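Local atomic coordinates of lectin 2 (Agrocybe aegerita, PDB entry 4TQJ), a protein that probably acts as a fungal sugar-binding lectin that specifically recognises N-acetylglucosamine at the non-reducing ends of glycans. Residues F104-D107 / W111-E114; G52-L55 / V60-I63. The protein carries 1 engineered substitution. All blocks are in the same frame, centred on the assembly; numbering follows the deposited sequence.

Contact 1: residues F104-D107 / W111-E114; sequences FGYD and WRVE
Trp111 and Phe104 lie side by side and point the same way, and the indole is in contact along most of its length. Trp111 CB starts beside the carbonyl of Gly105, 3.4 Å from Gly105 O, which also takes the backbone hydrogen bond from Trp111 N at 3.1 Å. Next comes the pyrrole ring, with Phe104 CA standing over its face in a CH-pi contact, 3.5 Å from the centroid. NE1, at the edge, donates to a water in the indole plane, and that water receives a weak bond from Phe104 N. At the far end Trp111 CZ2 meets Phe104 CD1 at 3.3 Å; the two rings are oblique, with planes 42° apart. Arg112 makes the second half of the contact. Bent at chi2 (-70°), its chain brings the guanidinium flat onto Tyr106, planes 5° apart, with Arg112 CZ 3.5 Å from the ring centroid in a cation-pi stack. CD lies by Tyr106 CE1, NE by Tyr106 CZ and NH2 by Tyr106 CE2. Arg112 NH1 donates to Tyr106 O at 2.9 Å, on a lone pair in the carbonyl plane, and also to Trp111 O at 2.8 Å, where it approaches from above the carbonyl plane. Lys58 makes a further cation-pi contact with Tyr106, and His116 meets the Trp111 ring edge-to-face. Two backbone carbonyls thus grip one guanidinium nitrogen, fixing the group's rotation and holding it flat on the ring; carbonyl dipoles and pi electrons probably stabilise its positive charge, while the indole half combines a backbone bond, CH-pi contact and apolar ring packing, with NE1 bonded to water.

Contact 2: residues G52-L55 / V60-I63; sequences GGWL and VRLI
Arg61 NH2 donates to a water at 2.8 Å, and the same water lies 2.8 Å from Trp54 O, to which it can give a proton although other acceptors compete for it. This bridge is the polar link between the loop and the strand, since no direct hydrogen bond joins 52-55 to 60-63. Beside it the two side chains cross. Trp54 CB rests over one face of the guanidinium, toward its rim, 3.6 Å from Arg61 NH1; the charged group lies against this root of the tryptophan, displaced from the indole and not stacked on it, with the planes 26° apart. Lower on the chain, Arg61 CG and CD each come to 3.8 Å from Trp54 CE3, an oblique apolar contact with the benzene part of the indole. A bend at chi3 (-76°) turns the head of the arginine from there toward the loop backbone, where Arg61 NH2 reaches within 3.7 Å of Leu55 C. Val60 adds a looser touch, Val60 O standing 4.2 Å from Trp54 CZ3. The polar ends of both large side chains are held by the incoming loop: Arg61 NH1 bonds Phe47 O, and Trp54 NE1 bonds Asn46 OD1. Strand 60-64 is an edge strand of its four-stranded antiparallel sheet, a blade of the beta-propeller. Its neighbour in that sheet is strand 73-77, while the side chain of Arg61 touches Phe24 of strand 20-25 in the preceding blade; the contact therefore ties the loop running between two blades to the first strand of the second.

Each contact involves a loop that carries the chain from one propeller blade to the next; contact 1 lies wholly within it, whereas contact 2 pairs it with strand 60-64. They flank the blade that runs from strand 60-64 to strand 98-101: contact 2 at its entry, contact 1 after its exit. They look like repeats of one design, for Trp54 and Trp111 each meet a histidine edge-to-face, and Arg61 and Arg118 each bond a phenylalanine carbonyl, of Phe47 and Phe104. Contact 1 is the more buried, with direct hydrogen bonds and a cation-pi stack; contact 2, partly buried, reaches its strand through a water. Arg118 touches both Val60 and Trp111.

Contact 1: residues F104-D107 / W111-E114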
loop_
_atom_site.group_PDB
_atom_site.type_symbol
_atom_site.label_atom_id
_atom_site.label_comp_id
_atom_site.label_asym_id
_atom_site.label_seq_id
_atom_site.Cartn_x
_atom_site.Cartn_y
_atom_site.Cartn_z
ATOM N N PHE A 104 24.114 -19.229 -5.511
ATOM C CA PHE A 104 22.785 -19.701 -5.092
ATOM C C PHE A 104 21.951 -20.184 -6.277
ATOM O O PHE A 104 20.718 -20.181 -6.231
ATOM C CB PHE A 104 22.027 -18.609 -4.324
ATOM C CG PHE A 104 22.715 -18.165 -3.049
ATOM C CD1 PHE A 104 22.652 -18.936 -1.895
ATOM C CD2 PHE A 104 23.410 -16.972 -3.005
ATOM C CE1 PHE A 104 23.294 -18.518 -0.723
ATOM C CE2 PHE A 104 24.044 -16.553 -1.844
ATOM C CZ PHE A 104 23.985 -17.321 -0.707
ATOM N N GLY A 105 22.632 -20.596 -7.341
ATOM C CA GLY A 105 21.955 -21.103 -8.517
ATOM C C GLY A 105 22.171 -22.593 -8.720
ATOM O O GLY A 105 23.031 -23.207 -8.091
ATOM N N TYR A 106 21.366 -23.173 -9.601
ATOM C CA TYR A 106 21.477 -24.579 -9.947
ATOM C C TYR A 106 22.853 -24.892 -10.536
ATOM O O TYR A 106 23.426 -25.943 -10.247
ATOM C CB TYR A 106 20.397 -24.933 -10.965
ATOM C CG TYR A 106 20.277 -26.403 -11.225
ATOM C CD1 TYR A 106 19.367 -27.179 -10.516
ATOM C CD2 TYR A 106 21.076 -27.025 -12.177
ATOM C CE1 TYR A 106 19.252 -28.535 -10.758
ATOM C CE2 TYR A 106 20.971 -28.382 -12.414
ATOM C CZ TYR A 106 20.061 -29.128 -11.704
ATOM O OH TYR A 106 19.957 -30.473 -11.946
ATOM N N ASP A 107 23.359 -23.980 -11.370
ATOM C CA ASP A 107 24.669 -24.130 -11.997
ATOM C C ASP A 107 25.747 -23.338 -11.264
ATOM O O ASP A 107 26.933 -23.556 -11.472
ATOM C CB ASP A 107 24.624 -23.674 -13.463
ATOM C CG ASP A 107 23.797 -24.582 -14.348
ATOM O OD1 ASP A 107 23.841 -25.803 -14.163
ATOM O OD2 ASP A 107 23.107 -24.055 -15.243
ATOM N N TRP A 111 23.281 -25.685 -6.297
ATOM C CA TRP A 111 22.110 -25.690 -5.421
ATOM C C TRP A 111 21.007 -26.543 -6.009
ATOM O O TRP A 111 20.753 -26.491 -7.211
ATOM C CB TRP A 111 21.628 -24.259 -5.172
ATOM C CG TRP A 111 22.600 -23.477 -4.371
ATOM C CD1 TRP A 111 23.766 -22.930 -4.812
ATOM C CD2 TRP A 111 22.509 -23.161 -2.972
ATOM N NE1 TRP A 111 24.413 -22.289 -3.780
ATOM C CE2 TRP A 111 23.660 -22.416 -2.639
ATOM C CE3 TRP A 111 21.566 -23.433 -1.973
ATOM C CZ2 TRP A 111 23.897 -21.939 -1.347
ATOM C CZ3 TRP A 111 21.798 -22.957 -0.690
ATOM C CH2 TRP A 111 22.956 -22.223 -0.388
ATOM N N ARG A 112 20.356 -27.330 -5.157
ATOM C CA ARG A 112 19.293 -28.244 -5.568
ATOM C C ARG A 112 18.045 -28.083 -4.693
ATOM O O ARG A 112 18.137 -28.047 -3.466
ATOM C CB ARG A 112 19.771 -29.695 -5.459
ATOM C CG ARG A 112 20.926 -30.074 -6.398
ATOM C CD ARG A 112 20.451 -30.110 -7.846
ATOM N NE ARG A 112 21.533 -30.374 -8.789
ATOM C CZ ARG A 112 22.348 -29.446 -9.275
ATOM N NH1 ARG A 112 22.219 -28.182 -8.903
ATOM N NH2 ARG A 112 23.304 -29.784 -10.135
ATOM N N VAL A 113 16.879 -28.009 -5.328
ATOM C CA VAL A 113 15.613 -27.935 -4.602
ATOM C C VAL A 113 15.421 -29.165 -3.699
ATOM O O VAL A 113 14.758 -29.087 -2.655
ATOM C CB VAL A 113 14.427 -27.788 -5.593
ATOM C CG1 VAL A 113 13.096 -28.102 -4.928
ATOM C CG2 VAL A 113 14.427 -26.398 -6.205
ATOM N N GLU A 114 16.021 -30.291 -4.089
ATOM C CA GLU A 114 15.907 -31.544 -3.324
ATOM C C GLU A 114 16.807 -31.626 -2.078
ATOM O O GLU A 114 16.657 -32.534 -1.254
ATOM C CB GLU A 114 16.231 -32.740 -4.226
ATOM C CG GLU A 114 15.385 -32.826 -5.491
ATOM C CD GLU A 114 15.972 -32.052 -6.674
ATOM O OE1 GLU A 114 16.964 -31.303 -6.503
ATOM O OE2 GLU A 114 15.434 -32.199 -7.794
HETATM O O HOH W 1 26.885 -20.257 -4.036
#

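Contact 2: residues G52-L55 / V60-I63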
loop_
_atom_site.group_PDB
_atom_site.type_symbol
_atom_site.label_atom_id
_atom_site.label_comp_id
_atom_site.label_asym_id
_atom_site.label_seq_id
_atom_site.Cartn_x
_atom_site.Cartn_y
_atom_site.Cartn_z
ATOM N N GLY A 52 11.603 -17.727 -20.044
ATOM C CA GLY A 52 12.860 -17.733 -19.315
ATOM C C GLY A 52 13.279 -19.133 -18.917
ATOM O O GLY A 52 14.353 -19.332 -18.354
ATOM N N GLY A 53 12.420 -20.104 -19.200
ATOM C CA GLY A 53 12.713 -21.498 -18.911
ATOM C C GLY A 53 12.764 -21.859 -17.435
ATOM O O GLY A 53 13.549 -22.713 -17.038
ATOM N N TRP A 54 11.917 -21.231 -16.623
ATOM C CA TRP A 54 11.939 -21.444 -15.176
ATOM C C TRP A 54 11.160 -22.684 -14.770
ATOM O O TRP A 54 10.065 -22.942 -15.278
ATOM C CB TRP A 54 11.414 -20.210 -14.434
ATOM C CG TRP A 54 12.344 -19.027 -14.540
ATOM C CD1 TRP A 54 12.524 -18.216 -15.625
ATOM C CD2 TRP A 54 13.227 -18.536 -13.523
ATOM N NE1 TRP A 54 13.463 -17.246 -15.345
ATOM C CE2 TRP A 54 13.914 -17.427 -14.061
ATOM C CE3 TRP A 54 13.506 -18.932 -12.207
ATOM C CZ2 TRP A 54 14.858 -16.708 -13.332
ATOM C CZ3 TRP A 54 14.441 -18.216 -11.484
ATOM C CH2 TRP A 54 15.107 -17.113 -12.046
ATOM N N LEU A 55 11.733 -23.449 -13.846
ATOM C CA LEU A 55 11.153 -24.720 -13.436
ATOM C C LEU A 55 11.042 -24.838 -11.917
ATOM O O LEU A 55 11.954 -24.450 -11.180
ATOM C CB LEU A 55 12.013 -25.867 -13.976
ATOM C CG LEU A 55 12.072 -25.933 -15.505
ATOM C CD1 LEU A 55 13.182 -26.859 -15.991
ATOM C CD2 LEU A 55 10.732 -26.376 -16.032
ATOM N N VAL A 60 13.960 -21.336 -7.649
ATOM C CA VAL A 60 13.234 -20.784 -6.518
ATOM C C VAL A 60 12.754 -19.387 -6.897
ATOM O O VAL A 60 13.544 -18.554 -7.376
ATOM C CB VAL A 60 14.152 -20.729 -5.263
ATOM C CG1 VAL A 60 13.484 -20.002 -4.113
ATOM C CG2 VAL A 60 14.528 -22.134 -4.847
ATOM N N ARG A 61 11.463 -19.125 -6.703
ATOM C CA ARG A 61 10.897 -17.824 -7.064
ATOM C C ARG A 61 10.120 -17.177 -5.913
ATOM O O ARG A 61 9.149 -17.753 -5.406
ATOM C CB ARG A 61 10.018 -17.970 -8.311
ATOM C CG ARG A 61 10.829 -18.136 -9.599
ATOM C CD ARG A 61 9.972 -18.642 -10.750
ATOM N NE ARG A 61 9.672 -20.071 -10.625
ATOM C CZ ARG A 61 8.908 -20.749 -11.473
ATOM N NH1 ARG A 61 8.368 -20.124 -12.515
ATOM N NH2 ARG A 61 8.681 -22.044 -11.278
ATOM N N LEU A 62 10.553 -15.978 -5.510
ATOM C CA LEU A 62 10.051 -15.338 -4.300
ATOM C C LEU A 62 9.784 -13.844 -4.495
ATOM O O LEU A 62 9.987 -13.315 -5.583
ATOM C CB LEU A 62 11.048 -15.539 -3.150
ATOM C CG LEU A 62 11.403 -16.991 -2.764
ATOM C CD1 LEU A 62 12.610 -17.023 -1.843
ATOM C CD2 LEU A 62 10.219 -17.724 -2.142
ATOM N N ILE A 63 9.313 -13.188 -3.434
ATOM C CA ILE A 63 9.142 -11.738 -3.393
ATOM C C ILE A 63 9.819 -11.220 -2.139
ATOM O O ILE A 63 9.596 -11.751 -1.049
ATOM C CB ILE A 63 7.665 -11.327 -3.293
ATOM C CG1 ILE A 63 6.882 -11.815 -4.503
ATOM C CG2 ILE A 63 7.542 -9.808 -3.179
ATOM C CD1 ILE A 63 6.849 -10.795 -5.618
HETATM O O HOH W 2 7.785 -23.189 -13.672
#